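Local coordinates for putative periplasmic protein (Bacteroides eggerthii, PDB 4HBR) that is of unknown function, a putative periplasmic protein of the PF11396 family built on one antiparallel beta sheet, at residues A[101-112]-A[124-134]. Sequence-based numbering, arbitrary orientation.
Sequences QVGKPNMQMKYQ and QQNITNAYNTL
Gln-112 and Gln-125 form an antiparallel hydrogen-bonded pair, Gln-112 N giving to Gln-125 O, and Gln-125 N giving to Gln-112 O at 2.8 Å. The non-hydrogen-bonded pair Tyr-111 and Asn-126 follows, and Ile-127 N then bonds Lys-110 O. Beyond it a side chain takes over from the backbone: Thr-128 OG1 receives Lys-110 N at 2.8 Å, almost straight at 167°, and itself donates to Asn-126 OD1 (2.7 Å). That same oxygen accepts Thr-128 N in its carbonyl plane, closing an Asx turn that overlaps the start of the type II turn Ile-127 to Ala-130.

A second polar group is built round the Gln-112 amide, carried to Thr-133 by an extended chain with CG anti to the backbone N (chi1 -178°). Its OE1 accepts Thr-133 OG1 at 2.8 Å, tilted from the carbonyl plane, and Gln-101 NE2 in that plane. Its NE2 gives a straight bond to Thr-133 O (2.9 Å), which lies in the amide plane, and another to a water.

Nonpolar contacts centre on Ile-127. CG2 rests on Gln-112 CB (3.7 Å), while CD1 lies against the aliphatic chain of Lys-110 and, at 4.1 Å, CG of Gln-101. On the other face, Asn-126 ND2 approaches Tyr-111 CE2 obliquely (3.8 Å), with amide and ring planes 51° apart.

Strand 121-126 is thus paired with its hairpin partner by backbone bonds, whereas the loop after it, past the backbone bond of Ile-127, is tied back mainly through side chains. With both amide atoms bonded, Gln-112 has its amide rotation fixed, linking strand 97-104 to the C-terminal segment.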
ATOM      1  N   GLN A 101      -8.321   1.001  -4.652  1.00 37.97           N
ATOM      2  CA  GLN A 101      -9.464   0.246  -4.142  1.00 37.33           C
ATOM      3  C   GLN A 101     -10.697   1.056  -4.465  1.00 43.95           C
ATOM      4  O   GLN A 101     -10.794   2.229  -4.089  1.00 45.24           O
ATOM      5  CB  GLN A 101      -9.340  -0.057  -2.649  1.00 38.66           C
ATOM      6  CG  GLN A 101      -8.123  -0.927  -2.286  1.00 41.85           C
ATOM      7  CD  GLN A 101      -8.018  -1.191  -0.809  1.00 59.89           C
ATOM      8  OE1 GLN A 101      -8.594  -0.505   0.023  1.00 64.82           O
ATOM      9  NE2 GLN A 101      -7.275  -2.200  -0.448  1.00 69.76           N
ATOM     10  N   VAL A 102     -11.618   0.467  -5.230  1.00 40.93           N
ATOM     11  CA  VAL A 102     -12.789   1.204  -5.702  1.00 41.37           C
ATOM     12  C   VAL A 102     -14.027   0.338  -5.489  1.00 47.25           C
ATOM     13  O   VAL A 102     -13.999  -0.864  -5.728  1.00 47.61           O
ATOM     14  CB  VAL A 102     -12.578   1.676  -7.192  1.00 43.91           C
ATOM     15  CG1 VAL A 102     -12.185   0.519  -8.127  1.00 42.74           C
ATOM     16  CG2 VAL A 102     -13.765   2.450  -7.748  1.00 44.91           C
ATOM     17  N   GLY A 103     -15.071   0.946  -4.951  1.00 44.86           N
ATOM     18  CA  GLY A 103     -16.323   0.250  -4.722  1.00 45.43           C
ATOM     19  C   GLY A 103     -17.332   0.557  -5.797  1.00 51.72           C
ATOM     20  O   GLY A 103     -17.357   1.669  -6.325  1.00 52.38           O
ATOM     21  N   LYS A 104     -18.161  -0.435  -6.142  1.00 50.54           N
ATOM     22  CA  LYS A 104     -19.277  -0.288  -7.079  1.00 52.83           C
ATOM     23  C   LYS A 104     -20.539  -0.523  -6.231  1.00 59.82           C
ATOM     24  O   LYS A 104     -20.994  -1.654  -6.119  1.00 59.82           O
ATOM     25  CB  LYS A 104     -19.133  -1.236  -8.290  1.00 54.83           C
ATOM     26  CG  LYS A 104     -17.945  -0.897  -9.201  1.00 55.13           C
ATOM     27  CD  LYS A 104     -18.314   0.112 -10.283  1.00 64.42           C
ATOM     28  CE  LYS A 104     -18.364  -0.531 -11.640  1.00 77.63           C
ATOM     29  NZ  LYS A 104     -18.934   0.398 -12.652  1.00 96.27           N
ATOM     30  N   PRO A 105     -21.015   0.514  -5.493  1.00 59.37           N
ATOM     31  CA  PRO A 105     -22.125   0.309  -4.540  1.00 60.99           C
ATOM     32  C   PRO A 105     -23.427  -0.221  -5.138  1.00 68.58           C
ATOM     33  O   PRO A 105     -24.166  -0.901  -4.424  1.00 69.44           O
ATOM     34  CB  PRO A 105     -22.346   1.709  -3.941  1.00 63.15           C
ATOM     35  CG  PRO A 105     -21.711   2.656  -4.896  1.00 66.44           C
ATOM     36  CD  PRO A 105     -20.536   1.913  -5.443  1.00 60.05           C
ATOM     37  N   ASN A 106     -23.717   0.087  -6.418  1.00 66.65           N
ATOM     38  CA  ASN A 106     -24.949  -0.365  -7.077  1.00 68.99           C
ATOM     39  C   ASN A 106     -24.848  -1.857  -7.434  1.00 72.22           C
ATOM     40  O   ASN A 106     -25.867  -2.548  -7.463  1.00 74.80           O
ATOM     41  CB  ASN A 106     -25.260   0.492  -8.310  1.00 72.07           C
ATOM     42  CG  ASN A 106     -25.456   1.965  -8.002  1.00103.24           C
ATOM     43  OD1 ASN A 106     -26.344   2.361  -7.233  1.00 98.56           O
ATOM     44  ND2 ASN A 106     -24.627   2.817  -8.595  1.00 96.47           N
HETATM   45  N   MSE A 107     -23.610  -2.327  -7.682  1.00 65.48           N
HETATM   46  CA  MSE A 107     -23.240  -3.706  -8.012  0.50 64.66           C
HETATM   47  C   MSE A 107     -23.008  -4.512  -6.719  1.00 66.29           C
HETATM   48  O   MSE A 107     -23.015  -5.745  -6.738  1.00 66.43           O
HETATM   49  CB  MSE A 107     -21.951  -3.668  -8.865  0.50 65.10           C
HETATM   50  CG  MSE A 107     -21.705  -4.900  -9.716  0.50 72.94           C
HETATM   51 SE   MSE A 107     -20.056  -4.702 -10.741  0.38 79.58          SE
HETATM   52  CE  MSE A 107     -20.731  -3.436 -12.116  0.50 77.91           C
ATOM     53  N   GLN A 108     -22.773  -3.792  -5.595  1.00 60.30           N
ATOM     54  CA  GLN A 108     -22.462  -4.296  -4.251  1.00 58.71           C
ATOM     55  C   GLN A 108     -21.165  -5.142  -4.295  1.00 61.63           C
ATOM     56  O   GLN A 108     -21.102  -6.241  -3.737  1.00 61.88           O
ATOM     57  CB  GLN A 108     -23.649  -5.058  -3.634  1.00 61.28           C
ATOM     58  CG  GLN A 108     -24.862  -4.155  -3.388  1.00 64.76           C
ATOM     59  CD  GLN A 108     -25.920  -4.767  -2.523  1.00 78.26           C
ATOM     60  OE1 GLN A 108     -25.915  -5.962  -2.228  1.00 73.11           O
ATOM     61  NE2 GLN A 108     -26.860  -3.949  -2.091  1.00 82.54           N
HETATM   62  N   MSE A 109     -20.146  -4.605  -4.994  1.00 56.42           N
HETATM   63  CA  MSE A 109     -18.829  -5.208  -5.211  1.00 55.15           C
HETATM   64  C   MSE A 109     -17.709  -4.200  -4.963  1.00 55.59           C
HETATM   65  O   MSE A 109     -17.853  -3.027  -5.307  1.00 54.91           O
HETATM   66  CB  MSE A 109     -18.686  -5.738  -6.652  1.00 58.49           C
HETATM   67  CG  MSE A 109     -19.744  -6.750  -7.081  1.00 70.21           C
HETATM   68 SE   MSE A 109     -19.444  -8.544  -6.353  0.75 81.40          SE
HETATM   69  CE  MSE A 109     -21.336  -9.076  -6.009  1.00 81.13           C
ATOM     70  N   LYS A 110     -16.578  -4.669  -4.405  1.00 49.42           N
ATOM     71  CA  LYS A 110     -15.388  -3.864  -4.166  1.00 46.40           C
ATOM     72  C   LYS A 110     -14.236  -4.465  -4.969  1.00 49.37           C
ATOM     73  O   LYS A 110     -14.079  -5.691  -5.019  1.00 48.90           O
ATOM     74  CB  LYS A 110     -15.058  -3.750  -2.664  1.00 48.26           C
ATOM     75  CG  LYS A 110     -14.064  -2.631  -2.366  1.00 59.19           C
ATOM     76  CD  LYS A 110     -14.000  -2.209  -0.901  1.00 71.57           C
ATOM     77  CE  LYS A 110     -12.748  -1.375  -0.663  1.00 76.78           C
ATOM     78  NZ  LYS A 110     -12.790  -0.604   0.607  1.00 83.75           N
ATOM     79  N   TYR A 111     -13.448  -3.599  -5.623  1.00 44.74           N
ATOM     80  CA  TYR A 111     -12.343  -4.039  -6.472  1.00 42.67           C
ATOM     81  C   TYR A 111     -11.037  -3.390  -6.082  1.00 44.14           C
ATOM     82  O   TYR A 111     -11.022  -2.297  -5.527  1.00 42.24           O
ATOM     83  CB  TYR A 111     -12.646  -3.742  -7.952  1.00 43.55           C
ATOM     84  CG  TYR A 111     -13.883  -4.453  -8.462  1.00 47.49           C
ATOM     85  CD1 TYR A 111     -15.141  -3.863  -8.362  1.00 50.48           C
ATOM     86  CD2 TYR A 111     -13.794  -5.711  -9.063  1.00 49.02           C
ATOM     87  CE1 TYR A 111     -16.282  -4.506  -8.836  1.00 53.89           C
ATOM     88  CE2 TYR A 111     -14.932  -6.370  -9.538  1.00 51.39           C
ATOM     89  CZ  TYR A 111     -16.179  -5.769  -9.407  1.00 63.37           C
ATOM     90  OH  TYR A 111     -17.317  -6.393  -9.866  1.00 69.06           O
ATOM     91  N   GLN A 112      -9.936  -4.067  -6.397  1.00 40.23           N
ATOM     92  CA  GLN A 112      -8.574  -3.593  -6.200  1.00 38.74           C
ATOM     93  C   GLN A 112      -7.827  -3.742  -7.524  1.00 43.38           C
ATOM     94  O   GLN A 112      -7.783  -4.846  -8.098  1.00 43.64           O
ATOM     95  CB  GLN A 112      -7.874  -4.359  -5.074  1.00 39.60           C
ATOM     96  CG  GLN A 112      -6.457  -3.870  -4.797  1.00 36.11           C
ATOM     97  CD  GLN A 112      -5.930  -4.484  -3.546  1.00 53.23           C
ATOM     98  OE1 GLN A 112      -6.294  -4.063  -2.440  1.00 48.89           O
ATOM     99  NE2 GLN A 112      -5.079  -5.500  -3.688  1.00 39.12           N
ATOM    100  N   GLN A 124      -6.466  -7.046 -11.539  1.00 40.77           N
ATOM    101  CA  GLN A 124      -7.818  -6.601 -11.233  1.00 41.71           C
ATOM    102  C   GLN A 124      -8.381  -7.675 -10.329  1.00 47.83           C
ATOM    103  O   GLN A 124      -8.549  -8.808 -10.777  1.00 48.43           O
ATOM    104  CB  GLN A 124      -8.601  -6.489 -12.536  1.00 44.28           C
ATOM    105  CG  GLN A 124      -9.786  -5.578 -12.510  1.00 61.30           C
ATOM    106  CD  GLN A 124     -10.029  -5.096 -13.925  1.00 73.53           C
ATOM    107  OE1 GLN A 124      -9.181  -4.425 -14.562  1.00 70.03           O
ATOM    108  NE2 GLN A 124     -11.206  -5.399 -14.431  1.00 49.12           N
ATOM    109  N   GLN A 125      -8.527  -7.374  -9.029  1.00 44.78           N
ATOM    110  CA  GLN A 125      -8.974  -8.314  -7.986  1.00 43.65           C
ATOM    111  C   GLN A 125     -10.353  -7.902  -7.476  1.00 47.55           C
ATOM    112  O   GLN A 125     -10.601  -6.727  -7.251  1.00 49.46           O
ATOM    113  CB  GLN A 125      -7.950  -8.259  -6.824  1.00 43.56           C
ATOM    114  CG  GLN A 125      -7.591  -9.505  -6.011  1.00 54.89           C
ATOM    115  CD  GLN A 125      -6.382  -9.219  -5.097  1.00 87.83           C
ATOM    116  OE1 GLN A 125      -5.298  -8.747  -5.524  1.00 75.42           O
ATOM    117  NE2 GLN A 125      -6.529  -9.563  -3.826  1.00 87.06           N
ATOM    118  N   ASN A 126     -11.226  -8.860  -7.255  1.00 45.48           N
ATOM    119  CA  ASN A 126     -12.511  -8.631  -6.613  1.00 45.32           C
ATOM    120  C   ASN A 126     -12.237  -8.863  -5.132  1.00 47.24           C
ATOM    121  O   ASN A 126     -11.917  -9.987  -4.734  1.00 46.85           O
ATOM    122  CB  ASN A 126     -13.597  -9.538  -7.181  1.00 43.91           C
ATOM    123  CG  ASN A 126     -14.990  -9.274  -6.660  1.00 62.01           C
ATOM    124  OD1 ASN A 126     -15.200  -9.008  -5.484  1.00 57.73           O
ATOM    125  ND2 ASN A 126     -15.986  -9.390  -7.514  1.00 56.73           N
ATOM    126  N   ILE A 127     -12.250  -7.777  -4.344  1.00 42.02           N
ATOM    127  CA  ILE A 127     -11.927  -7.816  -2.918  1.00 40.52           C
ATOM    128  C   ILE A 127     -13.185  -7.694  -2.046  1.00 44.89           C
ATOM    129  O   ILE A 127     -13.060  -7.416  -0.852  1.00 43.34           O
ATOM    130  CB  ILE A 127     -10.848  -6.764  -2.543  1.00 41.88           C
ATOM    131  CG1 ILE A 127     -11.321  -5.310  -2.827  1.00 40.76           C
ATOM    132  CG2 ILE A 127      -9.521  -7.096  -3.245  1.00 40.40           C
ATOM    133  CD1 ILE A 127     -10.571  -4.239  -2.040  1.00 37.47           C
ATOM    134  N   THR A 128     -14.380  -7.968  -2.619  1.00 44.70           N
ATOM    135  CA  THR A 128     -15.633  -7.967  -1.858  1.00 47.78           C
ATOM    136  C   THR A 128     -15.502  -9.038  -0.783  1.00 56.19           C
ATOM    137  O   THR A 128     -15.191 -10.189  -1.124  1.00 56.64           O
ATOM    138  CB  THR A 128     -16.868  -8.232  -2.776  1.00 53.10           C
ATOM    139  OG1 THR A 128     -16.775  -7.463  -3.970  1.00 55.42           O
ATOM    140  CG2 THR A 128     -18.193  -7.951  -2.077  1.00 48.67           C
ATOM    141  N   ASN A 129     -15.685  -8.653   0.506  1.00 54.96           N
ATOM    142  CA  ASN A 129     -15.629  -9.551   1.679  1.00 56.33           C
ATOM    143  C   ASN A 129     -14.217 -10.149   1.909  1.00 60.06           C
ATOM    144  O   ASN A 129     -14.099 -11.200   2.540  1.00 60.46           O
ATOM    145  CB  ASN A 129     -16.670 -10.709   1.576  1.00 54.06           C
ATOM    146  CG  ASN A 129     -18.077 -10.326   1.182  1.00 74.47           C
ATOM    147  OD1 ASN A 129     -18.668 -10.899   0.254  1.00 72.60           O
ATOM    148  ND2 ASN A 129     -18.672  -9.413   1.908  1.00 67.49           N
ATOM    149  N   ALA A 130     -13.157  -9.496   1.392  1.00 55.28           N
ATOM    150  CA  ALA A 130     -11.775  -9.959   1.559  1.00 53.56           C
ATOM    151  C   ALA A 130     -11.058  -9.046   2.529  1.00 58.62           C
ATOM    152  O   ALA A 130     -11.474  -7.902   2.671  1.00 58.09           O
ATOM    153  CB  ALA A 130     -11.066  -9.980   0.218  1.00 52.07           C
ATOM    154  N   TYR A 131     -10.040  -9.549   3.252  1.00 57.20           N
ATOM    155  CA  TYR A 131      -9.290  -8.694   4.193  1.00 58.12           C
ATOM    156  C   TYR A 131      -7.805  -8.693   3.828  1.00 61.68           C
ATOM    157  O   TYR A 131      -7.377  -9.480   2.990  1.00 61.02           O
ATOM    158  CB  TYR A 131      -9.489  -9.096   5.679  1.00 61.59           C
ATOM    159  CG  TYR A 131     -10.713  -9.937   5.959  1.00 66.91           C
ATOM    160  CD1 TYR A 131     -11.993  -9.442   5.718  1.00 70.25           C
ATOM    161  CD2 TYR A 131     -10.600 -11.197   6.541  1.00 69.62           C
ATOM    162  CE1 TYR A 131     -13.127 -10.217   5.958  1.00 74.51           C
ATOM    163  CE2 TYR A 131     -11.731 -11.968   6.823  1.00 73.15           C
ATOM    164  CZ  TYR A 131     -12.994 -11.474   6.524  1.00 83.48           C
ATOM    165  OH  TYR A 131     -14.127 -12.204   6.788  1.00 88.18           O
ATOM    166  N   ASN A 132      -7.035  -7.790   4.440  1.00 60.37           N
ATOM    167  CA  ASN A 132      -5.587  -7.598   4.234  1.00 59.85           C
ATOM    168  C   ASN A 132      -5.198  -7.797   2.759  1.00 61.12           C
ATOM    169  O   ASN A 132      -4.339  -8.627   2.437  1.00 62.63           O
ATOM    170  CB  ASN A 132      -4.770  -8.540   5.157  1.00 65.08           C
ATOM    171  CG  ASN A 132      -3.309  -8.151   5.293  1.00 89.37           C
ATOM    172  OD1 ASN A 132      -2.926  -6.968   5.207  1.00 86.39           O
ATOM    173  ND2 ASN A 132      -2.460  -9.143   5.511  1.00 81.53           N
ATOM    174  N   THR A 133      -5.856  -7.040   1.865  1.00 53.86           N
ATOM    175  CA  THR A 133      -5.692  -7.179   0.421  1.00 51.71           C
ATOM    176  C   THR A 133      -4.405  -6.467  -0.092  1.00 50.27           C
ATOM    177  O   THR A 133      -4.021  -6.662  -1.247  1.00 49.37           O
ATOM    178  CB  THR A 133      -6.988  -6.727  -0.302  1.00 61.02           C
ATOM    179  OG1 THR A 133      -7.172  -5.330  -0.125  1.00 61.79           O
ATOM    180  CG2 THR A 133      -8.233  -7.455   0.194  1.00 59.40           C
ATOM    181  N   LEU A 134      -3.712  -5.731   0.774  1.00 44.84           N
ATOM    182  CA  LEU A 134      -2.476  -5.041   0.415  1.00 43.38           C
ATOM    183  C   LEU A 134      -1.251  -5.565   1.186  1.00 47.38           C
ATOM    184  O   LEU A 134      -0.210  -4.911   1.167  1.00 48.16           O
ATOM    185  CB  LEU A 134      -2.628  -3.525   0.662  1.00 42.98           C
ATOM    186  CG  LEU A 134      -3.503  -2.763  -0.331  1.00 47.59           C
ATOM    187  CD1 LEU A 134      -3.671  -1.305   0.094  1.00 47.94           C
ATOM    188  CD2 LEU A 134      -2.990  -2.909  -1.770  1.00 46.48           C
TER
HETATM  189  O   HOH W   1      -5.214  -6.403  -6.480  1.00 55.30           O